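Long-range contacts in glutamine cyclotransferase (Zymomonas mobilis, PDB 3NOL), which catalyses the cyclisation of N-terminal glutamine to pyroglutamate with release of ammonia, as a bacterial glutaminyl cyclase built on a beta-propeller: residues Trp179-Ile184 and Ile230-Glu235; Phe48-Gly53 and His236-Val241. All blocks are in the same frame, centred on the assembly; numbering follows the deposited sequence. Where two conformers were deposited one is given.

Interaction 1. Residues Trp179-Ile184 and Ile230-Glu235. With CA (calcium ion), chain B; SO4 (sulfate ion), chain D.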
loop_
_atom_site.group_PDB
_atom_site.type_symbol
_atom_site.label_atom_id
_atom_site.label_comp_id
_atom_site.label_asym_id
_atom_site.label_seq_id
_atom_site.Cartn_x
_atom_site.Cartn_y
_atom_site.Cartn_z
ATOM N N TRP A 179 1.482 -7.860 1.084
ATOM C CA TRP A 179 1.896 -9.244 1.396
ATOM C C TRP A 179 3.011 -9.629 0.434
ATOM O O TRP A 179 2.828 -9.606 -0.793
ATOM C CB TRP A 179 0.709 -10.171 1.184
ATOM C CG TRP A 179 0.980 -11.576 1.552
ATOM C CD1 TRP A 179 1.293 -12.606 0.700
ATOM C CD2 TRP A 179 0.909 -12.143 2.861
ATOM N NE1 TRP A 179 1.450 -13.777 1.412
ATOM C CE2 TRP A 179 1.223 -13.525 2.741
ATOM C CE3 TRP A 179 0.642 -11.618 4.129
ATOM C CZ2 TRP A 179 1.245 -14.395 3.848
ATOM C CZ3 TRP A 179 0.663 -12.493 5.235
ATOM C CH2 TRP A 179 0.978 -13.858 5.084
ATOM N N VAL A 180 4.183 -9.939 0.978
ATOM C CA VAL A 180 5.333 -10.279 0.161
ATOM C C VAL A 180 5.950 -11.583 0.669
ATOM O O VAL A 180 6.569 -11.617 1.742
ATOM C CB VAL A 180 6.381 -9.119 0.142
ATOM C CG1 VAL A 180 7.616 -9.465 -0.730
ATOM C CG2 VAL A 180 5.748 -7.793 -0.310
ATOM N N ASP A 181 5.722 -12.652 -0.094
ATOM C CA ASP A 181 6.302 -13.973 0.192
ATOM C C ASP A 181 6.171 -14.377 1.677
ATOM O O ASP A 181 7.150 -14.746 2.313
ATOM C CB ASP A 181 7.758 -14.013 -0.293
ATOM C CG ASP A 181 7.866 -14.030 -1.820
ATOM O OD1 ASP A 181 6.827 -13.946 -2.531
ATOM O OD2 ASP A 181 9.014 -14.115 -2.303
ATOM N N GLY A 182 4.950 -14.292 2.206
ATOM C CA GLY A 182 4.632 -14.830 3.532
ATOM C C GLY A 182 4.813 -13.823 4.654
ATOM O O GLY A 182 4.528 -14.140 5.814
ATOM N N GLU A 183 5.282 -12.614 4.309
ATOM C CA GLU A 183 5.423 -11.521 5.272
ATOM C C GLU A 183 4.497 -10.340 4.966
ATOM O O GLU A 183 4.129 -10.100 3.809
ATOM C CB GLU A 183 6.880 -11.032 5.323
ATOM C CG GLU A 183 7.823 -12.103 5.805
ATOM C CD GLU A 183 9.230 -11.612 6.067
ATOM O OE1 GLU A 183 9.625 -10.559 5.534
ATOM O OE2 GLU A 183 9.947 -12.314 6.818
ATOM N N ILE A 184 4.144 -9.589 6.003
ATOM C CA ILE A 184 3.425 -8.332 5.761
ATOM C C ILE A 184 4.452 -7.191 5.750
ATOM O O ILE A 184 5.120 -6.948 6.755
ATOM C CB ILE A 184 2.321 -8.063 6.835
ATOM C CG1 ILE A 184 1.301 -9.218 6.897
ATOM C CG2 ILE A 184 1.668 -6.671 6.588
ATOM C CD1 ILE A 184 0.559 -9.272 8.187
ATOM N N ILE A 230 3.587 0.256 -1.602
ATOM C CA ILE A 230 4.412 -0.920 -1.820
ATOM C C ILE A 230 3.612 -1.868 -2.673
ATOM O O ILE A 230 2.481 -2.179 -2.292
ATOM C CB ILE A 230 4.679 -1.677 -0.517
ATOM C CG1 ILE A 230 5.203 -0.744 0.585
ATOM C CG2 ILE A 230 5.660 -2.833 -0.796
ATOM C CD1 ILE A 230 5.236 -1.382 1.972
ATOM N N ALA A 231 4.199 -2.356 -3.773
ATOM C CA ALA A 231 3.521 -3.374 -4.615
ATOM C C ALA A 231 4.482 -4.503 -4.930
ATOM O O ALA A 231 5.700 -4.296 -4.929
ATOM C CB ALA A 231 3.013 -2.759 -5.899
ATOM N N TRP A 232 3.930 -5.677 -5.225
ATOM C CA TRP A 232 4.741 -6.865 -5.392
ATOM C C TRP A 232 4.168 -7.674 -6.536
ATOM O O TRP A 232 2.976 -7.957 -6.571
ATOM C CB TRP A 232 4.725 -7.662 -4.085
ATOM C CG TRP A 232 5.368 -9.018 -4.120
ATOM C CD1 TRP A 232 4.750 -10.226 -3.899
ATOM C CD2 TRP A 232 6.760 -9.311 -4.333
ATOM N NE1 TRP A 232 5.669 -11.252 -3.977
ATOM C CE2 TRP A 232 6.908 -10.724 -4.247
ATOM C CE3 TRP A 232 7.888 -8.525 -4.593
ATOM C CZ2 TRP A 232 8.152 -11.360 -4.394
ATOM C CZ3 TRP A 232 9.132 -9.164 -4.743
ATOM C CH2 TRP A 232 9.250 -10.559 -4.652
ATOM N N ASP A 233 5.053 -8.029 -7.464
ATOM C CA ASP A 233 4.730 -8.815 -8.633
ATOM C C ASP A 233 5.260 -10.195 -8.306
ATOM O O ASP A 233 6.472 -10.440 -8.349
ATOM C CB ASP A 233 5.438 -8.215 -9.855
ATOM C CG ASP A 233 5.440 -9.133 -11.081
ATOM O OD1 ASP A 233 6.022 -8.696 -12.091
ATOM O OD2 ASP A 233 4.907 -10.263 -11.025
ATOM N N LYS A 234 4.337 -11.087 -7.981
ATOM C CA LYS A 234 4.650 -12.442 -7.528
ATOM C C LYS A 234 5.215 -13.305 -8.670
ATOM O O LYS A 234 6.132 -14.124 -8.462
ATOM C CB LYS A 234 3.369 -13.071 -6.959
ATOM C CG LYS A 234 3.481 -14.525 -6.501
ATOM C CD LYS A 234 4.308 -14.641 -5.265
ATOM C CE LYS A 234 3.977 -15.904 -4.507
ATOM N NZ LYS A 234 4.941 -16.004 -3.378
ATOM N N GLU A 235 4.668 -13.129 -9.869
ATOM C CA GLU A 235 5.151 -13.898 -11.037
ATOM C C GLU A 235 6.643 -13.682 -11.322
ATOM O O GLU A 235 7.406 -14.660 -11.477
ATOM C CB GLU A 235 4.342 -13.580 -12.294
ATOM C CG GLU A 235 4.829 -14.457 -13.475
ATOM C CD GLU A 235 4.098 -14.254 -14.803
ATOM O OE1 GLU A 235 4.377 -15.070 -15.724
ATOM O OE2 GLU A 235 3.292 -13.299 -14.928
HETATM CA CA CA B . 0.205 -2.390 -1.444
HETATM S S SO4 D . 2.849 -16.400 -0.432
HETATM O O1 SO4 D . 3.095 -17.367 -1.505
HETATM O O2 SO4 D . 3.632 -15.191 -0.659
HETATM O O3 SO4 D . 1.421 -16.088 -0.427
HETATM O O4 SO4 D . 3.237 -16.973 0.863
HETATM O O HOH W 1 -2.000 -3.322 -1.515
#
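Val-180 presses a methyl group onto the indole of Trp-232. Its CG1 sits over the centre of the six-membered ring, 3.8 Å from the centroid and 16° off the ring normal, a CH-pi contact. With CG1 anti to the backbone N, the second methyl, CG2, is left to pack on Trp-232 CB. Near the rim of the opposite face lies the backbone N of Lys-234.

The rim of the same indole meets Asp-181. The carboxylate stands almost perpendicular to the ring, the planes 85° apart, and OD1 lies near the ring plane beside the pyrrole nitrogen. The bond from Trp-232 NE1 to Asp-181 OD1 is weak, 3.3 Å long and bent to 127°. A firmer partner reaches the same oxygen: Lys-234 NZ makes a salt bridge to Asp-181 OD1 at 2.9 Å, arriving from above the carboxylate plane. Asp-181 and Gly-182 form the corners of a type I' turn, closed by paired backbone bonds between Val-180 and Glu-183; it makes a beta hairpin of strands 177-180 and 183-188, which meets strand 227-233 of the neighbouring propeller blade.

A sulfate, probably from the crystallisation liquor, lies beside this turn. Lys-234 NZ donates to its O1 and O2, and Trp-179 NE1 to its O3 at 3.0 Å. Deeper down, Ile-230 O binds the calcium ion at 2.4 Å.

Asp-181 OD1 thus accepts firmly from Lys-234 and only weakly from Trp-232. Two nearby anions, one of them the sulfate of the crystal, would be expected to stabilise the protonated amine, and the polar grip lies at the exposed turn, beyond the buried Val-180.

Interaction 2. Residues Phe48-Gly53 and His236-Val241. With CA (calcium ion), chain B.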
loop_
_atom_site.group_PDB
_atom_site.type_symbol
_atom_site.label_atom_id
_atom_site.label_comp_id
_atom_site.label_asym_id
_atom_site.label_seq_id
_atom_site.Cartn_x
_atom_site.Cartn_y
_atom_site.Cartn_z
ATOM N N PHE A 48 -1.864 0.946 -3.251
ATOM C CA PHE A 48 -0.991 0.639 -4.391
ATOM C C PHE A 48 -0.744 -0.851 -4.452
ATOM O O PHE A 48 -0.299 -1.452 -3.488
ATOM C CB PHE A 48 0.348 1.410 -4.209
ATOM C CG PHE A 48 1.318 1.272 -5.335
ATOM C CD1 PHE A 48 0.967 1.663 -6.640
ATOM C CD2 PHE A 48 2.636 0.887 -5.085
ATOM C CE1 PHE A 48 1.907 1.585 -7.700
ATOM C CE2 PHE A 48 3.578 0.811 -6.138
ATOM C CZ PHE A 48 3.214 1.153 -7.438
ATOM N N PHE A 49 -1.071 -1.465 -5.580
ATOM C CA PHE A 49 -0.727 -2.876 -5.754
ATOM C C PHE A 49 -0.473 -3.179 -7.227
ATOM O O PHE A 49 -0.805 -2.371 -8.097
ATOM C CB PHE A 49 -1.791 -3.809 -5.112
ATOM C CG PHE A 49 -3.144 -3.764 -5.779
ATOM C CD1 PHE A 49 -4.172 -2.987 -5.242
ATOM C CD2 PHE A 49 -3.397 -4.502 -6.927
ATOM C CE1 PHE A 49 -5.419 -2.954 -5.827
ATOM C CE2 PHE A 49 -4.668 -4.471 -7.535
ATOM C CZ PHE A 49 -5.682 -3.685 -6.983
ATOM N N TYR A 50 0.117 -4.344 -7.473
ATOM C CA TYR A 50 0.376 -4.819 -8.814
ATOM C C TYR A 50 -0.571 -5.977 -9.096
ATOM O O TYR A 50 -0.776 -6.869 -8.264
ATOM C CB TYR A 50 1.815 -5.303 -8.877
ATOM C CG TYR A 50 2.159 -6.056 -10.156
ATOM C CD1 TYR A 50 1.857 -7.415 -10.300
ATOM C CD2 TYR A 50 2.823 -5.400 -11.185
ATOM C CE1 TYR A 50 2.208 -8.106 -11.478
ATOM C CE2 TYR A 50 3.191 -6.067 -12.346
ATOM C CZ TYR A 50 2.880 -7.411 -12.484
ATOM O OH TYR A 50 3.246 -8.041 -13.648
ATOM N N ARG A 51 -1.181 -5.964 -10.269
ATOM C CA ARG A 51 -2.031 -7.087 -10.671
ATOM C C ARG A 51 -2.095 -7.132 -12.174
ATOM O O ARG A 51 -2.188 -6.070 -12.829
ATOM C CB ARG A 51 -3.441 -6.976 -10.079
ATOM C CG ARG A 51 -4.324 -8.218 -10.373
ATOM C CD ARG A 51 -5.559 -8.274 -9.549
ATOM N NE ARG A 51 -6.429 -9.450 -9.778
ATOM C CZ ARG A 51 -7.195 -9.645 -10.857
ATOM N NH1 ARG A 51 -7.984 -10.707 -10.937
ATOM N NH2 ARG A 51 -7.174 -8.789 -11.871
ATOM N N ASN A 52 -2.031 -8.355 -12.713
ATOM C CA ASN A 52 -2.161 -8.602 -14.152
ATOM C C ASN A 52 -1.302 -7.669 -15.021
ATOM O O ASN A 52 -1.755 -7.140 -16.050
ATOM C CB ASN A 52 -3.639 -8.621 -14.589
ATOM C CG ASN A 52 -4.391 -7.338 -14.233
ATOM O OD1 ASN A 52 -4.343 -6.344 -14.952
ATOM N ND2 ASN A 52 -5.096 -7.369 -13.114
ATOM N N GLY A 53 -0.059 -7.470 -14.580
ATOM C CA GLY A 53 0.912 -6.687 -15.335
ATOM C C GLY A 53 0.840 -5.181 -15.166
ATOM O O GLY A 53 1.689 -4.460 -15.709
ATOM N N HIS A 236 7.063 -12.408 -11.378
ATOM C CA HIS A 236 8.459 -12.041 -11.750
ATOM C C HIS A 236 9.348 -11.665 -10.543
ATOM O O HIS A 236 10.548 -11.367 -10.708
ATOM C CB HIS A 236 8.463 -10.894 -12.776
ATOM C CG HIS A 236 7.514 -11.085 -13.927
ATOM N ND1 HIS A 236 7.770 -11.938 -14.977
ATOM C CD2 HIS A 236 6.294 -10.545 -14.170
ATOM C CE1 HIS A 236 6.756 -11.908 -15.828
ATOM N NE2 HIS A 236 5.853 -11.060 -15.370
ATOM N N HIS A 237 8.756 -11.661 -9.355
ATOM C CA HIS A 237 9.409 -11.181 -8.126
ATOM C C HIS A 237 9.995 -9.764 -8.285
ATOM O O HIS A 237 11.207 -9.539 -8.144
ATOM C CB HIS A 237 10.429 -12.209 -7.619
ATOM C CG HIS A 237 9.828 -13.263 -6.732
ATOM N ND1 HIS A 237 10.521 -13.828 -5.679
ATOM C CD2 HIS A 237 8.604 -13.851 -6.738
ATOM C CE1 HIS A 237 9.753 -14.728 -5.083
ATOM N NE2 HIS A 237 8.582 -14.755 -5.699
ATOM N N ARG A 238 9.100 -8.823 -8.571
ATOM C CA ARG A 238 9.443 -7.395 -8.618
ATOM C C ARG A 238 8.784 -6.643 -7.471
ATOM O O ARG A 238 7.550 -6.644 -7.345
ATOM C CB ARG A 238 9.030 -6.772 -9.962
ATOM C CG ARG A 238 9.799 -7.314 -11.179
ATOM C CD ARG A 238 9.432 -6.589 -12.491
ATOM N NE ARG A 238 8.041 -6.862 -12.873
ATOM C CZ ARG A 238 7.362 -6.262 -13.859
ATOM N NH1 ARG A 238 7.914 -5.318 -14.617
ATOM N NH2 ARG A 238 6.096 -6.621 -14.094
ATOM N N LEU A 239 9.615 -6.000 -6.653
ATOM C CA LEU A 239 9.143 -5.175 -5.551
ATOM C C LEU A 239 9.188 -3.701 -5.971
ATOM O O LEU A 239 10.234 -3.214 -6.418
ATOM C CB LEU A 239 10.033 -5.387 -4.325
ATOM C CG LEU A 239 9.662 -4.664 -3.025
ATOM C CD1 LEU A 239 8.277 -5.048 -2.542
ATOM C CD2 LEU A 239 10.708 -4.912 -1.937
ATOM N N PHE A 240 8.066 -3.010 -5.807
ATOM C CA PHE A 240 7.928 -1.621 -6.246
ATOM C C PHE A 240 7.572 -0.761 -5.041
ATOM O O PHE A 240 6.666 -1.112 -4.265
ATOM C CB PHE A 240 6.789 -1.477 -7.265
ATOM C CG PHE A 240 6.975 -2.281 -8.523
ATOM C CD1 PHE A 240 7.811 -1.808 -9.544
ATOM C CD2 PHE A 240 6.314 -3.508 -8.683
ATOM C CE1 PHE A 240 7.960 -2.535 -10.720
ATOM C CE2 PHE A 240 6.463 -4.246 -9.863
ATOM C CZ PHE A 240 7.276 -3.766 -10.874
ATOM N N VAL A 241 8.238 0.383 -4.924
ATOM C CA VAL A 241 7.917 1.331 -3.845
ATOM C C VAL A 241 7.757 2.741 -4.416
ATOM O O VAL A 241 8.445 3.121 -5.381
ATOM C CB VAL A 241 8.986 1.327 -2.727
ATOM C CG1 VAL A 241 9.008 -0.046 -2.000
ATOM C CG2 VAL A 241 10.384 1.677 -3.292
HETATM CA CA CA B . 0.205 -2.390 -1.444
HETATM O O HOH W 2 4.181 -5.814 -16.284
HETATM O O HOH W 1 -2.000 -3.322 -1.515
#
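Tyr-50 and Phe-48, two residues apart on strand 44-51, both reach toward strand 238-243 and meet Phe-240 there. The two strand segments run antiparallel at 152° with their axes 8.8 Å apart, so side chains rather than backbone bonds join them.

The apolar contacts centre on Phe-240. Phe-48 comes at about a right angle, bringing CE2 to 4.1 Å from Phe-240 CB, with Phe-240 O near the plane of the Phe-48 ring. Tyr-50 CD2 lies 4.0 Å from Phe-240 CE2. Phe-55 adds its ring to this aromatic group, meeting Phe-240 edge-to-face.

Polar contacts gather round Arg-238. Its NH2 gives Tyr-50 OH a weak bond of 3.2 Å, bent to 126°, from the edge of a guanidinium turned 79° against the phenol ring. The arginine chain bends at chi3, which folds the guanidinium back over Phe-240 CZ. Its stronger partner is Asp-233, in a salt bridge through NE. Water 2 accepts from Arg-238 NH2 and donates to Gly-53 O, adding a bridge between the segments. A leucine at Tyr-50 would probably leave Arg-238 NH2 without its weak hydroxyl partner and open a gap beside the guanidinium.

At the inner end of the strand Phe-48 O binds calcium at 2.3 Å, alongside Glu-176, Leu-177, Glu-178 and Ile-230. This is the packing of neighbouring blades in a beta-propeller: the first strand of one four-stranded sheet lies against the blade that joins strand 28-38 from the start of the chain to strands 227-233, 238-243 and 248-256 from its end.

Strands 227-233 and 238-243 are adjacent in one sheet, so interactions 1 and 2 share a hairpin, with centres about 8 Å apart. Ala-231 N probably bonds to Phe-240 O (2.8 Å), and the bridge between Arg-238 and Asp-233 also links the two contacts. Interaction 1 is a surface contact that carries its charges at an exposed turn, with one buried valine beneath; interaction 2 is partly buried, and its weight rests on aromatic rings with a polar outer end. Ile-230 in interaction 1 and Phe-48 in interaction 2 each give a backbone carbonyl to the same calcium ion, where water 1 is also bound.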